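Local coordinates for protein ubiquinone biosynthesis accessory factor UbiJ (Escherichia coli, PDB 6H6O) that binds hydrophobic ubiquinone intermediates through its SCP2 domain and is essential for the stability of the Ubi complex that makes ubiquinone in aerobically growing cells, at residues S24-F29 against V68-E73; L44-R49 against Q110-V115; C80-Y85 against Q114-F119; P90-R93 against Q97-A100. All coordinates share one frame; numbering follows the deposited sequence.

Interaction 1. Residues S24-F29 against V68-E73. With CA (calcium ion), chain I.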
loop_
_atom_site.group_PDB
_atom_site.type_symbol
_atom_site.label_atom_id
_atom_site.label_comp_id
_atom_site.label_asym_id
_atom_site.label_seq_id
_atom_site.Cartn_x
_atom_site.Cartn_y
_atom_site.Cartn_z
ATOM N N SER A 24 -7.603 -6.642 -4.651
ATOM C CA SER A 24 -7.022 -7.850 -5.233
ATOM C C SER A 24 -6.168 -8.612 -4.193
ATOM O O SER A 24 -6.318 -9.823 -4.045
ATOM C CB SER A 24 -6.184 -7.492 -6.459
ATOM O OG SER A 24 -5.629 -8.666 -7.024
ATOM N N LEU A 25 -5.314 -7.883 -3.461
ATOM C CA LEU A 25 -4.429 -8.426 -2.419
ATOM C C LEU A 25 -5.259 -9.105 -1.323
ATOM O O LEU A 25 -4.974 -10.252 -0.983
ATOM C CB LEU A 25 -3.578 -7.314 -1.790
ATOM C CG LEU A 25 -2.145 -7.089 -2.345
ATOM C CD1 LEU A 25 -1.592 -5.779 -1.865
ATOM C CD2 LEU A 25 -1.210 -8.182 -1.865
ATOM N N LEU A 26 -6.271 -8.399 -0.783
ATOM C CA LEU A 26 -7.147 -8.932 0.271
ATOM C C LEU A 26 -7.904 -10.164 -0.173
ATOM O O LEU A 26 -8.023 -11.104 0.607
ATOM C CB LEU A 26 -8.120 -7.862 0.778
ATOM C CG LEU A 26 -7.508 -6.714 1.581
ATOM C CD1 LEU A 26 -8.545 -5.637 1.826
ATOM C CD2 LEU A 26 -6.849 -7.215 2.902
ATOM N N ASN A 27 -8.416 -10.177 -1.420
ATOM C CA ASN A 27 -9.138 -11.344 -1.894
ATOM C C ASN A 27 -8.230 -12.567 -2.098
ATOM O O ASN A 27 -8.587 -13.664 -1.667
ATOM C CB ASN A 27 -9.969 -11.034 -3.120
ATOM C CG ASN A 27 -11.218 -10.279 -2.713
ATOM O OD1 ASN A 27 -12.041 -10.768 -1.928
ATOM N ND2 ASN A 27 -11.353 -9.070 -3.194
ATOM N N THR A 28 -7.042 -12.371 -2.654
ATOM C CA THR A 28 -6.127 -13.506 -2.821
ATOM C C THR A 28 -5.658 -14.046 -1.460
ATOM O O THR A 28 -5.554 -15.263 -1.273
ATOM C CB THR A 28 -4.937 -13.115 -3.720
ATOM O OG1 THR A 28 -5.437 -12.561 -4.942
ATOM C CG2 THR A 28 -4.009 -14.305 -4.016
ATOM N N PHE A 29 -5.413 -13.151 -0.504
ATOM C CA PHE A 29 -4.906 -13.531 0.817
ATOM C C PHE A 29 -5.961 -14.167 1.746
ATOM O O PHE A 29 -5.678 -15.182 2.414
ATOM C CB PHE A 29 -4.235 -12.315 1.486
ATOM C CG PHE A 29 -3.567 -12.558 2.822
ATOM C CD1 PHE A 29 -2.491 -13.440 2.934
ATOM C CD2 PHE A 29 -3.991 -11.881 3.961
ATOM C CE1 PHE A 29 -1.854 -13.643 4.169
ATOM C CE2 PHE A 29 -3.371 -12.108 5.201
ATOM C CZ PHE A 29 -2.307 -12.983 5.294
ATOM N N VAL A 68 -14.289 -9.551 -0.562
ATOM C CA VAL A 68 -14.331 -8.274 0.149
ATOM C C VAL A 68 -14.160 -7.219 -0.950
ATOM O O VAL A 68 -13.343 -7.378 -1.882
ATOM C CB VAL A 68 -13.266 -8.138 1.280
ATOM C CG1 VAL A 68 -11.853 -8.439 0.769
ATOM C CG2 VAL A 68 -13.323 -6.756 1.956
ATOM N N ASP A 69 -14.965 -6.185 -0.870
ATOM C CA ASP A 69 -14.890 -5.085 -1.796
ATOM C C ASP A 69 -14.242 -3.922 -1.078
ATOM O O ASP A 69 -14.515 -3.695 0.101
ATOM C CB ASP A 69 -16.281 -4.726 -2.327
ATOM C CG ASP A 69 -16.702 -5.712 -3.386
ATOM O OD1 ASP A 69 -16.209 -5.597 -4.532
ATOM O OD2 ASP A 69 -17.434 -6.661 -3.052
ATOM N N VAL A 70 -13.315 -3.229 -1.776
ATOM C CA VAL A 70 -12.629 -2.086 -1.215
ATOM C C VAL A 70 -13.093 -0.843 -1.988
ATOM O O VAL A 70 -13.084 -0.852 -3.223
ATOM C CB VAL A 70 -11.083 -2.226 -1.173
ATOM C CG1 VAL A 70 -10.444 -1.015 -0.502
ATOM C CG2 VAL A 70 -10.672 -3.504 -0.437
ATOM N N LEU A 71 -13.495 0.199 -1.259
ATOM C CA LEU A 71 -13.962 1.471 -1.826
ATOM C C LEU A 71 -13.182 2.620 -1.209
ATOM O O LEU A 71 -12.649 2.491 -0.113
ATOM C CB LEU A 71 -15.469 1.654 -1.583
ATOM C CG LEU A 71 -16.408 0.759 -2.390
ATOM C CD1 LEU A 71 -17.091 -0.253 -1.486
ATOM C CD2 LEU A 71 -17.412 1.590 -3.116
ATOM N N GLY A 72 -13.126 3.733 -1.919
ATOM C CA GLY A 72 -12.432 4.927 -1.453
ATOM C C GLY A 72 -13.384 5.914 -0.813
ATOM O O GLY A 72 -12.934 6.847 -0.145
ATOM N N GLU A 73 -14.700 5.701 -0.975
ATOM C CA GLU A 73 -15.747 6.544 -0.400
ATOM C C GLU A 73 -16.876 5.637 0.051
ATOM O O GLU A 73 -17.101 4.580 -0.548
ATOM C CB GLU A 73 -16.302 7.545 -1.464
ATOM C CG GLU A 73 -15.333 8.605 -1.963
ATOM C CD GLU A 73 -14.897 9.690 -0.993
ATOM O OE1 GLU A 73 -15.617 9.940 0.001
ATOM O OE2 GLU A 73 -13.843 10.318 -1.251
HETATM CA CA CA I . -14.679 -4.267 -5.967
HETATM O O HOH W 1 -14.988 -2.091 -4.935
HETATM O O HOH W 2 -16.476 -3.177 -7.091
HETATM O O HOH W 3 -15.112 -5.898 -7.375
HETATM O O HOH W 4 -13.200 -3.296 -7.343
#
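The amide of N27 grips the backbone of V68, tying the N-terminal helix 14-30 to an outermost strand of the SCP2-domain sheet. Both amide atoms are used. OD1 accepts the V68 N-H at 2.9 Å, nearly straight at 165° and on a lone pair in the carbonyl plane, while ND2 gives a proton to V68 O at 2.9 Å, with that oxygen lying close to the plane of the amide. CG of N27 sits beside its own backbone N (chi1 -77°), and this brings the amide across to the strand from a CA-CB bond not aimed at it. Two bonds to one residue fix the rotation of the group. Without the amide, as with an alanine here, the N-H and C=O of V68 would probably lose these two partners, leaving the packing of L26 as the tie between the two segments. Beside this pair of bonds, L26 lays CB against CG1 of V68 and CD1 against CG2 of V70 (3.8 Å), the L26 and V70 side chains crossing at about a right angle. L61 of the adjoining strand also meets L26 and V68. D69 points away from the helix segment and, with E23, binds a calcium ion; V70 O accepts from a metal-bound water, and D69 OD1 lies 2.5 Å from the calcium ion.

Interaction 2. Residues L44-R49 against Q110-V115. With LMR ((2S)-2-hydroxybutanedioic acid), chain E.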
loop_
_atom_site.group_PDB
_atom_site.type_symbol
_atom_site.label_atom_id
_atom_site.label_comp_id
_atom_site.label_asym_id
_atom_site.label_seq_id
_atom_site.Cartn_x
_atom_site.Cartn_y
_atom_site.Cartn_z
ATOM N N LEU A 44 -19.281 -11.439 7.679
ATOM C CA LEU A 44 -20.300 -11.306 6.608
ATOM C C LEU A 44 -21.223 -10.126 6.821
ATOM O O LEU A 44 -21.778 -9.958 7.901
ATOM C CB LEU A 44 -21.099 -12.592 6.367
ATOM C CG LEU A 44 -20.293 -13.825 5.942
ATOM C CD1 LEU A 44 -21.187 -15.032 5.772
ATOM C CD2 LEU A 44 -19.425 -13.547 4.730
ATOM N N GLY A 45 -21.303 -9.281 5.805
ATOM C CA GLY A 45 -22.131 -8.079 5.830
ATOM C C GLY A 45 -21.536 -6.887 6.544
ATOM O O GLY A 45 -22.130 -5.801 6.528
ATOM N N LYS A 46 -20.345 -7.041 7.133
ATOM C CA LYS A 46 -19.705 -5.943 7.852
ATOM C C LYS A 46 -19.056 -4.920 6.938
ATOM O O LYS A 46 -18.528 -5.258 5.866
ATOM C CB LYS A 46 -18.697 -6.462 8.907
ATOM C CG LYS A 46 -19.348 -7.351 9.993
ATOM C CD LYS A 46 -20.389 -6.618 10.872
ATOM C CE LYS A 46 -20.904 -7.552 11.950
ATOM N NZ LYS A 46 -22.028 -6.936 12.712
ATOM N N VAL A 47 -19.115 -3.656 7.365
ATOM C CA VAL A 47 -18.465 -2.501 6.735
ATOM C C VAL A 47 -17.376 -1.988 7.711
ATOM O O VAL A 47 -17.702 -1.505 8.808
ATOM C CB VAL A 47 -19.442 -1.363 6.361
ATOM C CG1 VAL A 47 -18.683 -0.224 5.655
ATOM C CG2 VAL A 47 -20.593 -1.873 5.499
ATOM N N LEU A 48 -16.097 -2.116 7.319
ATOM C CA LEU A 48 -14.973 -1.680 8.133
ATOM C C LEU A 48 -14.312 -0.485 7.455
ATOM O O LEU A 48 -13.794 -0.625 6.346
ATOM C CB LEU A 48 -13.965 -2.830 8.308
ATOM C CG LEU A 48 -12.616 -2.520 9.034
ATOM C CD1 LEU A 48 -12.844 -2.001 10.480
ATOM C CD2 LEU A 48 -11.713 -3.775 9.075
ATOM N N ARG A 49 -14.344 0.682 8.123
ATOM C CA ARG A 49 -13.719 1.908 7.611
ATOM C C ARG A 49 -12.319 2.055 8.208
ATOM O O ARG A 49 -12.159 1.985 9.421
ATOM C CB ARG A 49 -14.585 3.137 7.934
ATOM C CG ARG A 49 -14.162 4.386 7.167
ATOM C CD ARG A 49 -15.209 5.494 7.266
ATOM N NE ARG A 49 -14.847 6.590 6.368
ATOM C CZ ARG A 49 -15.600 7.055 5.375
ATOM N NH1 ARG A 49 -16.805 6.551 5.152
ATOM N NH2 ARG A 49 -15.152 8.034 4.599
ATOM N N GLN A 110 -13.516 2.873 16.770
ATOM C CA GLN A 110 -14.853 3.439 16.930
ATOM C C GLN A 110 -15.838 2.377 16.433
ATOM O O GLN A 110 -15.505 1.591 15.547
ATOM C CB GLN A 110 -14.989 4.733 16.120
ATOM C CG GLN A 110 -14.152 5.885 16.678
ATOM C CD GLN A 110 -14.099 7.103 15.786
ATOM O OE1 GLN A 110 -14.716 7.168 14.720
ATOM N NE2 GLN A 110 -13.338 8.101 16.202
ATOM N N GLY A 111 -17.018 2.330 17.031
ATOM C CA GLY A 111 -18.014 1.338 16.654
ATOM C C GLY A 111 -17.753 -0.019 17.266
ATOM O O GLY A 111 -17.281 -0.111 18.400
ATOM N N ASP A 112 -18.062 -1.088 16.519
ATOM C CA ASP A 112 -17.961 -2.455 17.002
ATOM C C ASP A 112 -16.529 -3.007 16.984
ATOM O O ASP A 112 -16.034 -3.436 15.944
ATOM C CB ASP A 112 -18.944 -3.372 16.233
ATOM C CG ASP A 112 -18.981 -4.820 16.687
ATOM O OD1 ASP A 112 -18.466 -5.113 17.792
ATOM O OD2 ASP A 112 -19.570 -5.654 15.958
ATOM N N ILE A 113 -15.903 -3.077 18.165
ATOM C CA ILE A 113 -14.534 -3.615 18.320
ATOM C C ILE A 113 -14.401 -5.080 17.774
ATOM O O ILE A 113 -13.333 -5.450 17.296
ATOM C CB ILE A 113 -14.033 -3.479 19.800
ATOM C CG1 ILE A 113 -12.490 -3.631 19.885
ATOM C CG2 ILE A 113 -14.786 -4.441 20.758
ATOM C CD1 ILE A 113 -11.853 -3.347 21.275
ATOM N N GLN A 114 -15.495 -5.866 17.816
ATOM C CA GLN A 114 -15.514 -7.262 17.355
ATOM C C GLN A 114 -15.154 -7.393 15.883
ATOM O O GLN A 114 -14.486 -8.351 15.517
ATOM C CB GLN A 114 -16.862 -7.947 17.658
ATOM C CG GLN A 114 -17.124 -8.111 19.154
ATOM C CD GLN A 114 -18.375 -8.904 19.429
ATOM O OE1 GLN A 114 -19.501 -8.416 19.283
ATOM N NE2 GLN A 114 -18.200 -10.142 19.857
ATOM N N VAL A 115 -15.532 -6.401 15.051
ATOM C CA VAL A 115 -15.230 -6.397 13.613
ATOM C C VAL A 115 -13.718 -6.428 13.372
ATOM O O VAL A 115 -13.235 -7.315 12.655
ATOM C CB VAL A 115 -15.954 -5.223 12.862
ATOM C CG1 VAL A 115 -15.503 -5.132 11.399
ATOM C CG2 VAL A 115 -17.475 -5.374 12.943
HETATM C C1 LMR E . -23.400 1.744 13.670
HETATM O O1A LMR E . -24.156 2.612 14.056
HETATM O O1B LMR E . -22.202 1.975 13.189
HETATM C C2 LMR E . -23.792 0.275 13.659
HETATM O O2 LMR E . -23.242 -0.413 12.543
HETATM C C3 LMR E . -23.396 -0.430 14.951
HETATM C C4 LMR E . -21.919 -0.727 15.046
HETATM O O4A LMR E . -21.588 -1.897 14.554
HETATM O O4B LMR E . -21.128 0.036 15.563
HETATM O O HOH W 5 -20.908 -4.672 13.766
#
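An N-capped helix start, packed against the beginning of a central sheet strand, forms this corner of the SCP2 domain. Strand 107-111 ends at G111, D112 takes the N-cap position, and helix 113-128 follows, its first turn facing the start of strand 47-52 and K46 just before it. The chief meeting is between V115 and the aliphatic part of K46. CG2 of V115 lies 3.8 Å from CD of K46 and slightly farther from CG, while the other branch, CG1, faces CB of L48 at 4.1 Å. The isopropyl group therefore spans two residues of the other segment, the lysine and valine side chains meeting at a slant. K46 reaches over the valine because its chain bends at chi2 (-64°) and runs extended from there, which carries NZ toward D112. The charged ends stay apart, with K46 NZ 4.3 Å from D112 OD2, beyond salt-bridge range, and one water fills the role of go-between: it accepts from NZ and donates both to OD2 and to a carboxylate oxygen, O4A, of a bound malate. The second carboxylate oxygen, OD1, caps the helix by taking the N-H of Q114 at 3.1 Å, from well above the carboxylate plane. D79, another residue of the malate pocket, accepts from V47 N and touches K46. With one oxygen given to the helix start and the other to the water, the D112 carboxylate is tied at both ends, and the nearby lysine and helix N-terminus would be expected to stabilise its negative charge.

Interaction 3. Residues C80-Y85 against Q114-F119. With LMR ((2S)-2-hydroxybutanedioic acid), chain C.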
loop_
_atom_site.group_PDB
_atom_site.type_symbol
_atom_site.label_atom_id
_atom_site.label_comp_id
_atom_site.label_asym_id
_atom_site.label_seq_id
_atom_site.Cartn_x
_atom_site.Cartn_y
_atom_site.Cartn_z
ATOM N N CYS A 80 -17.565 -0.533 12.051
ATOM C CA CYS A 80 -16.344 -0.323 12.819
ATOM C C CYS A 80 -15.455 0.624 12.021
ATOM O O CYS A 80 -15.396 0.537 10.784
ATOM C CB CYS A 80 -15.645 -1.657 13.076
ATOM S SG CYS A 80 -14.092 -1.536 14.009
ATOM N N THR A 81 -14.792 1.543 12.733
ATOM C CA THR A 81 -13.861 2.497 12.120
ATOM C C THR A 81 -12.553 2.419 12.898
ATOM O O THR A 81 -12.559 2.481 14.141
ATOM C CB THR A 81 -14.443 3.930 12.111
ATOM O OG1 THR A 81 -15.664 3.925 11.370
ATOM C CG2 THR A 81 -13.457 4.964 11.504
ATOM N N VAL A 82 -11.449 2.255 12.171
ATOM C CA VAL A 82 -10.127 2.160 12.767
ATOM C C VAL A 82 -9.287 3.312 12.257
ATOM O O VAL A 82 -9.379 3.664 11.071
ATOM C CB VAL A 82 -9.443 0.764 12.610
ATOM C CG1 VAL A 82 -10.269 -0.335 13.265
ATOM C CG2 VAL A 82 -9.191 0.419 11.150
ATOM N N ILE A 83 -8.544 3.958 13.170
ATOM C CA ILE A 83 -7.681 5.100 12.860
ATOM C C ILE A 83 -6.267 4.775 13.361
ATOM O O ILE A 83 -6.087 4.489 14.545
ATOM C CB ILE A 83 -8.203 6.461 13.412
ATOM C CG1 ILE A 83 -9.692 6.713 13.035
ATOM C CG2 ILE A 83 -7.300 7.617 12.916
ATOM C CD1 ILE A 83 -10.655 6.543 14.167
ATOM N N ALA A 84 -5.273 4.784 12.452
ATOM C CA ALA A 84 -3.896 4.446 12.812
ATOM C C ALA A 84 -2.927 4.869 11.710
ATOM O O ALA A 84 -3.345 5.065 10.573
ATOM C CB ALA A 84 -3.777 2.943 13.021
ATOM N N TYR A 85 -1.621 4.967 12.048
ATOM C CA TYR A 85 -0.590 5.237 11.061
ATOM C C TYR A 85 -0.376 3.902 10.314
ATOM O O TYR A 85 -0.629 2.814 10.879
ATOM C CB TYR A 85 0.710 5.752 11.717
ATOM C CG TYR A 85 0.679 7.227 12.053
ATOM C CD1 TYR A 85 0.847 8.188 11.064
ATOM C CD2 TYR A 85 0.484 7.664 13.363
ATOM C CE1 TYR A 85 0.784 9.549 11.359
ATOM C CE2 TYR A 85 0.428 9.027 13.671
ATOM C CZ TYR A 85 0.576 9.965 12.663
ATOM O OH TYR A 85 0.530 11.315 12.932
ATOM N N GLN A 114 -15.495 -5.866 17.816
ATOM C CA GLN A 114 -15.514 -7.262 17.355
ATOM C C GLN A 114 -15.154 -7.393 15.883
ATOM O O GLN A 114 -14.486 -8.351 15.517
ATOM C CB GLN A 114 -16.862 -7.947 17.658
ATOM C CG GLN A 114 -17.124 -8.111 19.154
ATOM C CD GLN A 114 -18.375 -8.904 19.429
ATOM O OE1 GLN A 114 -19.501 -8.416 19.283
ATOM N NE2 GLN A 114 -18.200 -10.142 19.857
ATOM N N VAL A 115 -15.532 -6.401 15.051
ATOM C CA VAL A 115 -15.230 -6.397 13.613
ATOM C C VAL A 115 -13.718 -6.428 13.372
ATOM O O VAL A 115 -13.235 -7.315 12.655
ATOM C CB VAL A 115 -15.954 -5.223 12.862
ATOM C CG1 VAL A 115 -15.503 -5.132 11.399
ATOM C CG2 VAL A 115 -17.475 -5.374 12.943
ATOM N N VAL A 116 -12.962 -5.503 13.993
ATOM C CA VAL A 116 -11.501 -5.471 13.821
ATOM C C VAL A 116 -10.851 -6.715 14.499
ATOM O O VAL A 116 -9.916 -7.282 13.939
ATOM C CB VAL A 116 -10.852 -4.114 14.223
ATOM C CG1 VAL A 116 -11.009 -3.828 15.720
ATOM C CG2 VAL A 116 -9.383 -4.054 13.783
ATOM N N GLN A 117 -11.375 -7.164 15.654
ATOM C CA GLN A 117 -10.861 -8.385 16.300
ATOM C C GLN A 117 -11.013 -9.591 15.353
ATOM O O GLN A 117 -10.062 -10.362 15.188
ATOM C CB GLN A 117 -11.588 -8.670 17.627
ATOM C CG GLN A 117 -11.214 -7.697 18.744
ATOM C CD GLN A 117 -12.125 -7.819 19.949
ATOM O OE1 GLN A 117 -13.210 -8.403 19.897
ATOM N NE2 GLN A 117 -11.725 -7.239 21.068
ATOM N N ASN A 118 -12.185 -9.709 14.688
ATOM C CA ASN A 118 -12.466 -10.807 13.749
ATOM C C ASN A 118 -11.619 -10.677 12.488
ATOM O O ASN A 118 -11.147 -11.682 11.976
ATOM C CB ASN A 118 -13.961 -10.901 13.423
ATOM C CG ASN A 118 -14.765 -11.361 14.622
ATOM O OD1 ASN A 118 -14.257 -12.027 15.519
ATOM N ND2 ASN A 118 -16.042 -11.043 14.662
ATOM N N PHE A 119 -11.379 -9.450 12.037
ATOM C CA PHE A 119 -10.532 -9.209 10.875
ATOM C C PHE A 119 -9.070 -9.682 11.145
ATOM O O PHE A 119 -8.491 -10.417 10.332
ATOM C CB PHE A 119 -10.588 -7.731 10.452
ATOM C CG PHE A 119 -9.732 -7.442 9.244
ATOM C CD1 PHE A 119 -10.096 -7.910 7.981
ATOM C CD2 PHE A 119 -8.526 -6.770 9.375
ATOM C CE1 PHE A 119 -9.294 -7.665 6.857
ATOM C CE2 PHE A 119 -7.713 -6.540 8.252
ATOM C CZ PHE A 119 -8.122 -6.968 6.997
HETATM C C1 LMR C . 5.182 11.030 10.967
HETATM O O1A LMR C . 6.166 11.576 11.641
HETATM O O1B LMR C . 4.857 11.366 9.844
HETATM C C2 LMR C . 4.454 9.934 11.723
HETATM O O2 LMR C . 3.989 8.940 10.814
HETATM C C3 LMR C . 5.333 9.272 12.779
HETATM C C4 LMR C . 4.627 8.118 13.446
HETATM O O4A LMR C . 4.478 7.037 12.911
HETATM O O4B LMR C . 4.187 8.395 14.647
#
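C80 and V115 meet CB to CB, at 3.6 Å, where strand 80-84 packs against the first turns of helix 113-128; the segment axes lie 8.4 Å apart at 70°, so the helix runs steeply across the strand on one face of the SCP2-domain sheet. Both CA-CB bonds point at the other segment, which is why the approach is so direct. Beyond CB the cysteine turns along the helix: SG, anti to the backbone N (chi1 179°), comes within 4.1 Å of CB of V116, and lies equally close to that residue's backbone nitrogen. C80 thus fits against two successive helix residues, touching V115 with its CB and V116 with its sulfur. V82, two residues on and facing the same side of the strand, continues the row. Its CG1 branch reaches CG2 of V116 at 3.9 Å and the CB behind it at a similar distance, the two valines inclined to one another. The layer is extended by neighbours in the sheet, L48 and V109 against C80 and V50 against V82. At the far end of the strand segment, separate from this packing, the Y85 ring has a malate over one face, with C2 3.7 Å above the plane and displaced toward the rim. The four residues that join strand and helix are all buried and meet almost entirely through carbon and sulfur, so the joint between helix 113-128 and the sheet is apolar here, resting on shape and exclusion of water.

Interaction 4. Residues P90-R93 against Q97-A100. With CA (calcium ion), chain H.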
loop_
_atom_site.group_PDB
_atom_site.type_symbol
_atom_site.label_atom_id
_atom_site.label_comp_id
_atom_site.label_asym_id
_atom_site.label_seq_id
_atom_site.Cartn_x
_atom_site.Cartn_y
_atom_site.Cartn_z
ATOM N N PRO A 90 2.047 -3.994 9.993
ATOM C CA PRO A 90 2.882 -5.186 10.258
ATOM C C PRO A 90 2.859 -5.662 11.719
ATOM O O PRO A 90 3.365 -6.749 12.013
ATOM C CB PRO A 90 4.282 -4.760 9.805
ATOM C CG PRO A 90 4.275 -3.290 9.887
ATOM C CD PRO A 90 2.876 -2.833 9.601
ATOM N N LYS A 91 2.255 -4.869 12.634
ATOM C CA LYS A 91 2.160 -5.215 14.063
ATOM C C LYS A 91 0.914 -6.023 14.394
ATOM O O LYS A 91 0.861 -6.619 15.471
ATOM C CB LYS A 91 2.177 -3.961 14.952
ATOM C CG LYS A 91 3.451 -3.140 14.871
ATOM C CD LYS A 91 3.337 -1.868 15.649
ATOM C CE LYS A 91 4.571 -1.021 15.481
ATOM N NZ LYS A 91 4.508 0.191 16.325
ATOM N N LEU A 92 -0.117 -5.973 13.536
ATOM C CA LEU A 92 -1.378 -6.668 13.764
ATOM C C LEU A 92 -1.262 -8.197 13.520
ATOM O O LEU A 92 -2.007 -8.767 12.721
ATOM C CB LEU A 92 -2.520 -6.008 12.947
ATOM C CG LEU A 92 -2.893 -4.560 13.325
ATOM C CD1 LEU A 92 -3.806 -3.933 12.277
ATOM C CD2 LEU A 92 -3.588 -4.503 14.658
ATOM N N ARG A 93 -0.336 -8.852 14.251
ATOM C CA ARG A 93 -0.051 -10.291 14.157
ATOM C C ARG A 93 -1.154 -11.170 14.747
ATOM O O ARG A 93 -1.420 -12.246 14.209
ATOM C CB ARG A 93 1.305 -10.626 14.799
ATOM C CG ARG A 93 2.494 -9.970 14.103
ATOM C CD ARG A 93 3.775 -10.120 14.901
ATOM N NE ARG A 93 4.905 -9.466 14.237
ATOM C CZ ARG A 93 5.277 -8.205 14.445
ATOM N NH1 ARG A 93 6.317 -7.699 13.797
ATOM N NH2 ARG A 93 4.609 -7.442 15.303
ATOM N N GLN A 97 -1.561 -8.495 20.261
ATOM C CA GLN A 97 -0.935 -7.320 19.685
ATOM C C GLN A 97 -1.992 -6.266 19.427
ATOM O O GLN A 97 -1.741 -5.086 19.680
ATOM C CB GLN A 97 -0.196 -7.681 18.385
ATOM C CG GLN A 97 1.205 -8.246 18.614
ATOM C CD GLN A 97 2.189 -7.168 19.012
ATOM O OE1 GLN A 97 2.412 -6.904 20.200
ATOM N NE2 GLN A 97 2.778 -6.501 18.026
ATOM N N LEU A 98 -3.197 -6.692 18.975
ATOM C CA LEU A 98 -4.284 -5.757 18.727
ATOM C C LEU A 98 -4.709 -5.077 20.037
ATOM O O LEU A 98 -4.859 -3.852 20.051
ATOM C CB LEU A 98 -5.466 -6.452 18.007
ATOM C CG LEU A 98 -6.742 -5.637 17.768
ATOM C CD1 LEU A 98 -6.484 -4.450 16.839
ATOM C CD2 LEU A 98 -7.862 -6.527 17.227
ATOM N N THR A 99 -4.835 -5.851 21.138
ATOM C CA THR A 99 -5.208 -5.312 22.453
ATOM C C THR A 99 -4.147 -4.313 22.947
ATOM O O THR A 99 -4.510 -3.243 23.440
ATOM C CB THR A 99 -5.461 -6.449 23.480
ATOM O OG1 THR A 99 -6.234 -7.479 22.865
ATOM C CG2 THR A 99 -6.193 -5.962 24.719
ATOM N N ALA A 100 -2.849 -4.657 22.790
ATOM C CA ALA A 100 -1.736 -3.787 23.182
ATOM C C ALA A 100 -1.751 -2.492 22.365
ATOM O O ALA A 100 -1.537 -1.423 22.935
ATOM C CB ALA A 100 -0.410 -4.509 23.016
HETATM CA CA CA H . -0.021 -13.879 12.921
HETATM O O HOH W 6 -1.223 -12.257 11.306
HETATM O O HOH W 7 0.774 -16.186 13.730
#
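Q97, in the first turn of helix 95-104, folds back onto the loop that leads into its own helix. Its CB already lies 3.3 Å from K91 O, with CG a little farther off. The bend at chi2 (-75°) then turns CD and the amide back toward the same carbonyl oxygen. At the tip, NE2 donates to K91 O at 3.2 Å on a lone pair in the carbonyl plane; the bond is bent, at 141°, and the acceptor is tilted from the amide plane. NE2 also lies 3.4 Å from NH2 of R93, at the edge of the guanidinium; both are donors, so this is mere proximity, with the two side chains running alongside one another. Over one face of that guanidinium, near its centre, sits P90 O. K91 O would probably lose its side-chain donor were a leucine here, since methyl groups have no N-H to offer the carbonyl. Apart from the amide, L92 CD2 touches L98 CD1 at 3.6 Å, and L98 also packs on Q117 and V120 of helix 113-128. The R93 carbonyl oxygen binds a calcium ion at 2.5 Å, a site completed from the protein by D124 and E127. In the connection from strand 80-84 to helix 95-104, with the Q97 side chain bonding back to K91 O, L92 centres an inverse gamma turn, its short R93 N to K91 O bond weak.

Overall arrangement
Three of the four contacts reach one SCP2-domain sheet, and the fourth lies at the helix beside it. Interactions 2 and 3 are the most intimate pair: their centres lie about 7 Å apart, they share V115, and probable backbone hydrogen bonds join R49 to V82 and Q110 to T81. Interaction 1 reaches the sheet from an outermost strand, about 15 Å from each of these centre to centre, and touches interaction 3 where L26 CD2 meets F119 CZ at 4.3 Å. Interaction 4, its centre about 11 Å from that of interaction 3, touches it through L98, and lies about 21 Å centre to centre from interaction 1, across the centre of the chain. One malate is held beside interaction 2, another lies on Y85 of interaction 3, and calcium ions mark interactions 1 and 4.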